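3-oxoacyl-[acyl-carrier-protein] reductase (Sinorhizobium meliloti, PDB 3U9L) is a short-chain dehydrogenase/reductase that probably reduces 3-oxoacyl-[acyl-carrier-protein] with NADPH. Local coordinates at residues G96-G101 with P155-Y160; E104-E109 with G204-H209; S146-G151 with P159-K164. All blocks are in the same frame, centred on the assembly; numbering follows the deposited sequence.

Contact 1 (G96-G101 with P155-Y160); sequences GHMVFG and PYLAPY
Met98, a selenomethionine, lies over one face of the Tyr160 ring. Its CB stands above the ring centre, 3.4 Å from the Tyr160 centroid and 11° off the ring normal. This is a CH-pi contact. The SE atom approaches more obliquely, in a Met-aromatic contact. Met98 CE reaches Leu157 CD2 at 3.5 Å. Tyr160 has CG anti to its backbone N (chi1 174°), which carries its ring from the helix to Met98. An alanine here removes the ring under Met98 CB, and the selenomethionine chain would probably be freer to turn. Tyr160 is the tyrosine of the YxxxK signature of short-chain dehydrogenases. Segment 96-101 continues from the family's Asn-Ala-Gly motif, which follows strand 90-93. Farther along, Tyr156 CB sits over the Phe100 face, 3.9 Å from its centroid. The Tyr156 ring turns its edge to that ring in an offset edge-to-face pair, planes at 65°. Gly101 N donates to Tyr156 O at 2.7 Å. Water 1 donates to Gly101 O and accepts from Ala158 N. Tyr156 OH hydrogen-bonds Asn220, and the Tyr156 backbone N hydrogen-bonds Glu177 of the second subunit.

Contact 2 (E104-E109 with G204-H209); sequences EAFTPE and GVPDDH
Ala105 O accepts the backbone N-H of Asp208, with Asp208 N at 3.2 Å from Ala105 O. The donor lies nearly in line with the carbonyl, with a C=O...N angle of 166°, though the N-H itself is bent. Pro206 CB packs against Ala105 O at 3.3 Å. It also touches the methyl of Ala105, CB to CB, at 3.6 Å. The Pro206 ring then passes to Phe106. Its CG stands over one face of the Phe106 ring, 3.7 Å from the centroid and 16° off the normal, in a CH-pi contact. Pro206 CD meets Phe106 CZ at 3.5 Å. Phe106 CB points away from segment 204-209, but CG lies beside the backbone N (chi1 -75°), and the ring comes back to the proline. Thr107 CG2 touches Asp207 CB, and water 2 hydrogen-bonds Thr107 OG1 at 2.8 Å. Gln110 ties both segments: its OE1 accepts from Thr107 N and Asp207 N, and its NE2 donates to Val205 O. Thr107 and Asp208 are each the N-cap of a helix. Asp208 OD1 caps Arg211 N, while OD2 makes a salt bridge to Arg127 of the second subunit. The contact thus joins the turn that leads into helix 108-136 to the loop between strand 183-190 and helix 209-217, at the subunit interface.

Contact 3 (S146-G151 with P159-K164); sequences SSSSAG and PYFAAK
Tyr160 reaches Ser146 through water 3. This water bonds Ser146 OG at 2.8 Å and Tyr160 OH at 3.1 Å, and it lies in the plane of the tyrosine ring, at its edge. The Ser146 hydroxyl is anti to its backbone N (chi1 177°), which directs it to this water and to Ser148 OG, 2.8 Å from Ser146 OG. Phe161 comes next. Ser148 CB lies over one face of its ring, offset toward the rim, 3.8 Å from the centroid and 20° off the normal. The contact is CH-pi. Phe161 O accepts from water 4 at 2.8 Å. That water also bonds Ser148 OG and Ser149 OG, so it ties the helix backbone to two serines. Lys164 follows one turn after Tyr160, and Lys164 CG lies over one face of the Tyr160 ring, toward its rim. The aliphatic chain passes Ser146, with Lys164 CE 3.9 Å from Ser146 CB. Lys164 NZ hydrogen-bonds Ile144 O. Lys164 O accepts from water 5 at 2.7 Å. Lys164 is the lysine of the YxxxK motif, and a serine linked to the tyrosine by water is consistent with a short-chain dehydrogenase active site. The segment 146-151, with its 3-10 turn, follows strand 139-144. It faces the first turns of helix 158-179, while helix 272-289 packs on Ser149 and Ala150.

Overall arrangement
The fold is the Rossmann-type sheet of short-chain dehydrogenases, seven parallel strands flanked by helices. All three contacts lie on the same side of the chain's centre. The centres of contacts 1 and 3 are about 9 Å apart. They share Pro159 and Tyr160 on helix 158-179. The centre of contact 2 lies about 10 Å from that of contact 1 and about 18 Å from that of contact 3. Gly204 probably bonds the backbone of Met98 and Phe100, and Phe106 packs on Pro159. Along the chain, contacts 1 and 2 alternate, while contact 3 is nested inside contact 2. The loops after strands 90-93 and 139-144 thus pack on the YxxxK helix, and contact 2 joins from beside it.

Contact 1 (G96-G101 with P155-Y160)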
# COMPACT_ATOMS: atom_id res chain seq x y z
N GLY A 96 1.51 -0.25 -14.95
CA GLY A 96 2.39 0.03 -13.82
C GLY A 96 3.55 0.95 -14.20
O GLY A 96 3.72 1.31 -15.37
N HIS A 97 4.35 1.37 -13.23
CA HIS A 97 5.45 2.31 -13.51
C HIS A 97 6.20 2.51 -12.21
O HIS A 97 5.54 2.75 -11.18
CB HIS A 97 4.93 3.69 -13.97
CG HIS A 97 6.01 4.73 -14.13
ND1 HIS A 97 6.04 5.91 -13.39
CD2 HIS A 97 7.11 4.77 -14.93
CE1 HIS A 97 7.11 6.62 -13.73
NE2 HIS A 97 7.78 5.94 -14.66
N MSE A 98 7.53 2.41 -12.28
CA MSE A 98 8.38 2.49 -11.12
C MSE A 98 9.38 3.69 -11.09
O MSE A 98 9.51 4.42 -12.09
CB MSE A 98 9.11 1.15 -10.93
CG MSE A 98 10.44 0.94 -11.57
SE MSE A 98 10.61 -1.09 -11.43
CE MSE A 98 12.50 -1.26 -10.80
N VAL A 99 10.05 3.89 -9.95
CA VAL A 99 10.97 5.02 -9.74
C VAL A 99 12.08 4.60 -8.81
O VAL A 99 11.93 3.60 -8.10
CB VAL A 99 10.27 6.24 -9.12
CG1 VAL A 99 9.10 6.74 -10.01
CG2 VAL A 99 9.76 5.90 -7.76
N PHE A 100 13.15 5.38 -8.78
CA PHE A 100 14.30 5.05 -7.95
C PHE A 100 14.90 6.29 -7.33
O PHE A 100 15.15 7.28 -8.02
CB PHE A 100 15.40 4.38 -8.80
CG PHE A 100 16.53 3.81 -7.97
CD1 PHE A 100 16.43 2.53 -7.42
CD2 PHE A 100 17.73 4.51 -7.79
CE1 PHE A 100 17.46 1.96 -6.68
CE2 PHE A 100 18.78 3.95 -7.04
CZ PHE A 100 18.65 2.67 -6.51
N GLY A 101 15.18 6.22 -6.03
CA GLY A 101 15.74 7.37 -5.33
C GLY A 101 15.35 7.34 -3.86
O GLY A 101 14.44 6.58 -3.45
N PRO A 155 16.09 -0.85 -0.81
CA PRO A 155 15.63 0.50 -0.49
C PRO A 155 15.55 1.34 -1.78
O PRO A 155 15.97 0.86 -2.83
CB PRO A 155 16.77 1.04 0.42
CG PRO A 155 17.57 -0.17 0.81
CD PRO A 155 17.43 -1.14 -0.29
N TYR A 156 15.07 2.57 -1.71
CA TYR A 156 15.15 3.51 -2.84
C TYR A 156 14.13 3.34 -3.91
O TYR A 156 14.32 3.88 -5.01
CB TYR A 156 16.58 3.61 -3.49
CG TYR A 156 17.50 4.57 -2.76
CD1 TYR A 156 17.41 4.72 -1.39
CD2 TYR A 156 18.52 5.29 -3.44
CE1 TYR A 156 18.28 5.59 -0.68
CE2 TYR A 156 19.41 6.18 -2.72
CZ TYR A 156 19.26 6.32 -1.35
OH TYR A 156 20.05 7.14 -0.58
N LEU A 157 13.04 2.61 -3.62
CA LEU A 157 11.90 2.60 -4.55
C LEU A 157 10.58 2.85 -3.79
O LEU A 157 9.53 2.39 -4.22
CB LEU A 157 11.81 1.28 -5.34
CG LEU A 157 12.92 1.01 -6.38
CD1 LEU A 157 14.06 0.31 -5.70
CD2 LEU A 157 12.37 0.18 -7.59
N ALA A 158 10.62 3.61 -2.70
CA ALA A 158 9.45 3.71 -1.80
C ALA A 158 8.13 4.08 -2.46
O ALA A 158 7.15 3.41 -2.24
CB ALA A 158 9.71 4.56 -0.55
N PRO A 159 8.09 5.14 -3.29
CA PRO A 159 6.76 5.47 -3.84
C PRO A 159 6.17 4.35 -4.71
O PRO A 159 4.95 4.23 -4.84
CB PRO A 159 7.04 6.68 -4.75
CG PRO A 159 8.42 7.19 -4.36
CD PRO A 159 9.17 5.94 -3.92
N TYR A 160 7.03 3.58 -5.35
CA TYR A 160 6.64 2.46 -6.17
C TYR A 160 6.19 1.25 -5.33
O TYR A 160 5.10 0.73 -5.53
CB TYR A 160 7.79 2.05 -7.11
CG TYR A 160 7.49 0.80 -7.87
CD1 TYR A 160 6.42 0.75 -8.78
CD2 TYR A 160 8.22 -0.35 -7.65
CE1 TYR A 160 6.11 -0.41 -9.47
CE2 TYR A 160 7.94 -1.50 -8.34
CZ TYR A 160 6.88 -1.54 -9.24
OH TYR A 160 6.61 -2.72 -9.91
O HOH W 1 12.64 5.45 -1.84

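Contact 2 (E104-E109 with G204-H209)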
# COMPACT_ATOMS: atom_id res chain seq x y z
N GLU A 104 12.75 10.49 0.77
CA GLU A 104 12.61 11.89 1.21
C GLU A 104 12.67 12.88 0.07
O GLU A 104 12.10 13.95 0.19
CB GLU A 104 13.70 12.25 2.23
CG GLU A 104 13.34 13.50 3.12
CD GLU A 104 14.52 14.01 3.97
OE1 GLU A 104 15.31 13.15 4.46
OE2 GLU A 104 14.63 15.24 4.21
N ALA A 105 13.34 12.51 -1.04
CA ALA A 105 13.56 13.43 -2.17
C ALA A 105 12.41 13.42 -3.17
O ALA A 105 12.34 14.27 -4.07
CB ALA A 105 14.93 13.12 -2.89
N PHE A 106 11.54 12.43 -3.05
CA PHE A 106 10.29 12.39 -3.82
C PHE A 106 9.26 13.28 -3.18
O PHE A 106 9.07 13.23 -1.96
CB PHE A 106 9.74 10.94 -3.90
CG PHE A 106 10.49 10.06 -4.86
CD1 PHE A 106 10.27 10.15 -6.23
CD2 PHE A 106 11.41 9.16 -4.39
CE1 PHE A 106 11.00 9.33 -7.13
CE2 PHE A 106 12.11 8.34 -5.25
CZ PHE A 106 11.91 8.42 -6.63
N THR A 107 8.58 14.10 -3.97
CA THR A 107 7.59 14.99 -3.40
C THR A 107 6.25 14.26 -3.10
O THR A 107 6.01 13.17 -3.65
CB THR A 107 7.34 16.16 -4.33
OG1 THR A 107 6.74 15.67 -5.52
CG2 THR A 107 8.66 16.84 -4.69
N PRO A 108 5.42 14.86 -2.26
CA PRO A 108 4.11 14.28 -1.93
C PRO A 108 3.30 14.01 -3.19
O PRO A 108 2.60 13.00 -3.27
CB PRO A 108 3.45 15.37 -1.10
CG PRO A 108 4.58 16.10 -0.47
CD PRO A 108 5.69 16.08 -1.48
N GLU A 109 3.39 14.91 -4.16
CA GLU A 109 2.69 14.76 -5.43
C GLU A 109 3.23 13.56 -6.20
O GLU A 109 2.48 12.83 -6.85
CB GLU A 109 2.80 16.03 -6.27
CG GLU A 109 2.18 17.26 -5.62
CD GLU A 109 3.09 17.91 -4.61
OE1 GLU A 109 4.26 17.47 -4.49
OE2 GLU A 109 2.65 18.85 -3.92
N GLY A 204 11.29 6.68 -13.28
CA GLY A 204 11.56 8.05 -12.88
C GLY A 204 12.48 8.22 -11.68
O GLY A 204 13.00 7.25 -11.16
N VAL A 205 12.63 9.47 -11.26
CA VAL A 205 13.54 9.85 -10.20
C VAL A 205 12.94 11.00 -9.40
O VAL A 205 11.96 11.58 -9.79
CB VAL A 205 14.93 10.30 -10.76
CG1 VAL A 205 15.68 9.11 -11.36
CG2 VAL A 205 14.76 11.42 -11.78
N PRO A 206 13.54 11.33 -8.27
CA PRO A 206 12.99 12.42 -7.45
C PRO A 206 12.98 13.77 -8.14
O PRO A 206 13.92 14.09 -8.87
CB PRO A 206 13.92 12.43 -6.24
CG PRO A 206 14.44 10.97 -6.15
CD PRO A 206 14.52 10.49 -7.54
N ASP A 207 11.89 14.53 -7.97
CA ASP A 207 11.83 15.92 -8.44
C ASP A 207 12.66 16.87 -7.58
O ASP A 207 12.96 17.96 -8.04
CB ASP A 207 10.39 16.45 -8.40
CG ASP A 207 9.53 15.95 -9.54
OD1 ASP A 207 10.10 15.48 -10.55
OD2 ASP A 207 8.28 16.03 -9.42
N ASP A 208 12.96 16.50 -6.33
CA ASP A 208 13.67 17.38 -5.41
C ASP A 208 15.18 17.11 -5.51
O ASP A 208 15.77 16.39 -4.70
CB ASP A 208 13.19 17.21 -3.95
CG ASP A 208 13.74 18.29 -2.99
OD1 ASP A 208 14.72 18.99 -3.36
OD2 ASP A 208 13.22 18.42 -1.85
N HIS A 209 15.82 17.71 -6.51
CA HIS A 209 17.21 17.42 -6.82
C HIS A 209 18.14 17.79 -5.70
O HIS A 209 19.07 17.06 -5.39
CB HIS A 209 17.62 18.16 -8.11
CG HIS A 209 16.83 17.76 -9.31
ND1 HIS A 209 16.44 16.45 -9.55
CD2 HIS A 209 16.31 18.49 -10.33
CE1 HIS A 209 15.73 16.39 -10.66
NE2 HIS A 209 15.64 17.61 -11.16
O HOH W 2 6.92 17.23 -7.82

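Contact 3 (S146-G151 with P159-K164)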
# COMPACT_ATOMS: atom_id res chain seq x y z
N SER A 146 3.57 -7.87 -7.15
CA SER A 146 5.01 -7.70 -7.07
C SER A 146 5.57 -8.47 -5.87
O SER A 146 5.05 -8.36 -4.77
CB SER A 146 5.29 -6.20 -6.91
OG SER A 146 6.65 -5.94 -6.76
N SER A 147 6.65 -9.21 -6.07
CA SER A 147 7.31 -9.90 -4.95
C SER A 147 7.68 -8.93 -3.83
O SER A 147 7.80 -9.33 -2.65
CB SER A 147 8.58 -10.63 -5.47
OG SER A 147 9.62 -9.71 -5.75
N SER A 148 7.86 -7.65 -4.16
CA SER A 148 8.24 -6.69 -3.13
C SER A 148 7.20 -6.50 -2.01
O SER A 148 7.56 -6.10 -0.89
CB SER A 148 8.51 -5.34 -3.77
OG SER A 148 7.31 -4.80 -4.31
N SER A 149 5.93 -6.79 -2.27
CA SER A 149 4.91 -6.55 -1.24
C SER A 149 5.00 -7.59 -0.12
O SER A 149 4.42 -7.38 0.90
CB SER A 149 3.48 -6.51 -1.81
OG SER A 149 3.44 -5.60 -2.93
N ALA A 150 5.70 -8.69 -0.31
CA ALA A 150 5.93 -9.62 0.82
C ALA A 150 7.30 -10.37 0.80
O ALA A 150 7.40 -11.47 1.35
CB ALA A 150 4.85 -10.63 0.87
N GLY A 151 8.30 -9.85 0.12
CA GLY A 151 9.56 -10.53 0.05
C GLY A 151 10.68 -9.53 0.38
O GLY A 151 10.42 -8.35 0.68
N PRO A 159 8.09 5.14 -3.29
CA PRO A 159 6.76 5.47 -3.84
C PRO A 159 6.17 4.35 -4.71
O PRO A 159 4.95 4.23 -4.84
CB PRO A 159 7.04 6.68 -4.75
CG PRO A 159 8.42 7.19 -4.36
CD PRO A 159 9.17 5.94 -3.92
N TYR A 160 7.03 3.58 -5.35
CA TYR A 160 6.64 2.46 -6.17
C TYR A 160 6.19 1.25 -5.33
O TYR A 160 5.10 0.73 -5.53
CB TYR A 160 7.79 2.05 -7.11
CG TYR A 160 7.49 0.80 -7.87
CD1 TYR A 160 6.42 0.75 -8.78
CD2 TYR A 160 8.22 -0.35 -7.65
CE1 TYR A 160 6.11 -0.41 -9.47
CE2 TYR A 160 7.94 -1.50 -8.34
CZ TYR A 160 6.88 -1.54 -9.24
OH TYR A 160 6.61 -2.72 -9.91
N PHE A 161 7.04 0.79 -4.43
CA PHE A 161 6.73 -0.31 -3.53
C PHE A 161 5.48 -0.00 -2.69
O PHE A 161 4.72 -0.89 -2.44
CB PHE A 161 7.92 -0.61 -2.60
CG PHE A 161 9.11 -1.30 -3.30
CD1 PHE A 161 8.99 -1.80 -4.57
CD2 PHE A 161 10.32 -1.49 -2.62
CE1 PHE A 161 10.07 -2.45 -5.20
CE2 PHE A 161 11.41 -2.15 -3.23
CZ PHE A 161 11.26 -2.64 -4.52
N ALA A 162 5.31 1.24 -2.21
CA ALA A 162 4.08 1.63 -1.52
C ALA A 162 2.85 1.38 -2.41
O ALA A 162 1.84 0.80 -1.99
CB ALA A 162 4.14 3.12 -1.19
N ALA A 163 2.89 1.89 -3.63
CA ALA A 163 1.75 1.75 -4.52
C ALA A 163 1.48 0.28 -4.80
O ALA A 163 0.34 -0.13 -4.84
CB ALA A 163 1.95 2.51 -5.79
N LYS A 164 2.51 -0.53 -5.01
CA LYS A 164 2.28 -1.96 -5.30
C LYS A 164 1.72 -2.68 -4.08
O LYS A 164 0.96 -3.62 -4.24
CB LYS A 164 3.58 -2.68 -5.70
CG LYS A 164 4.21 -2.17 -6.99
CD LYS A 164 3.22 -2.19 -8.13
CE LYS A 164 2.82 -3.60 -8.48
NZ LYS A 164 1.98 -3.70 -9.77
O HOH W 3 8.17 -5.24 -8.97
O HOH W 4 5.43 -3.57 -2.72
O HOH W 5 2.25 -5.86 -5.14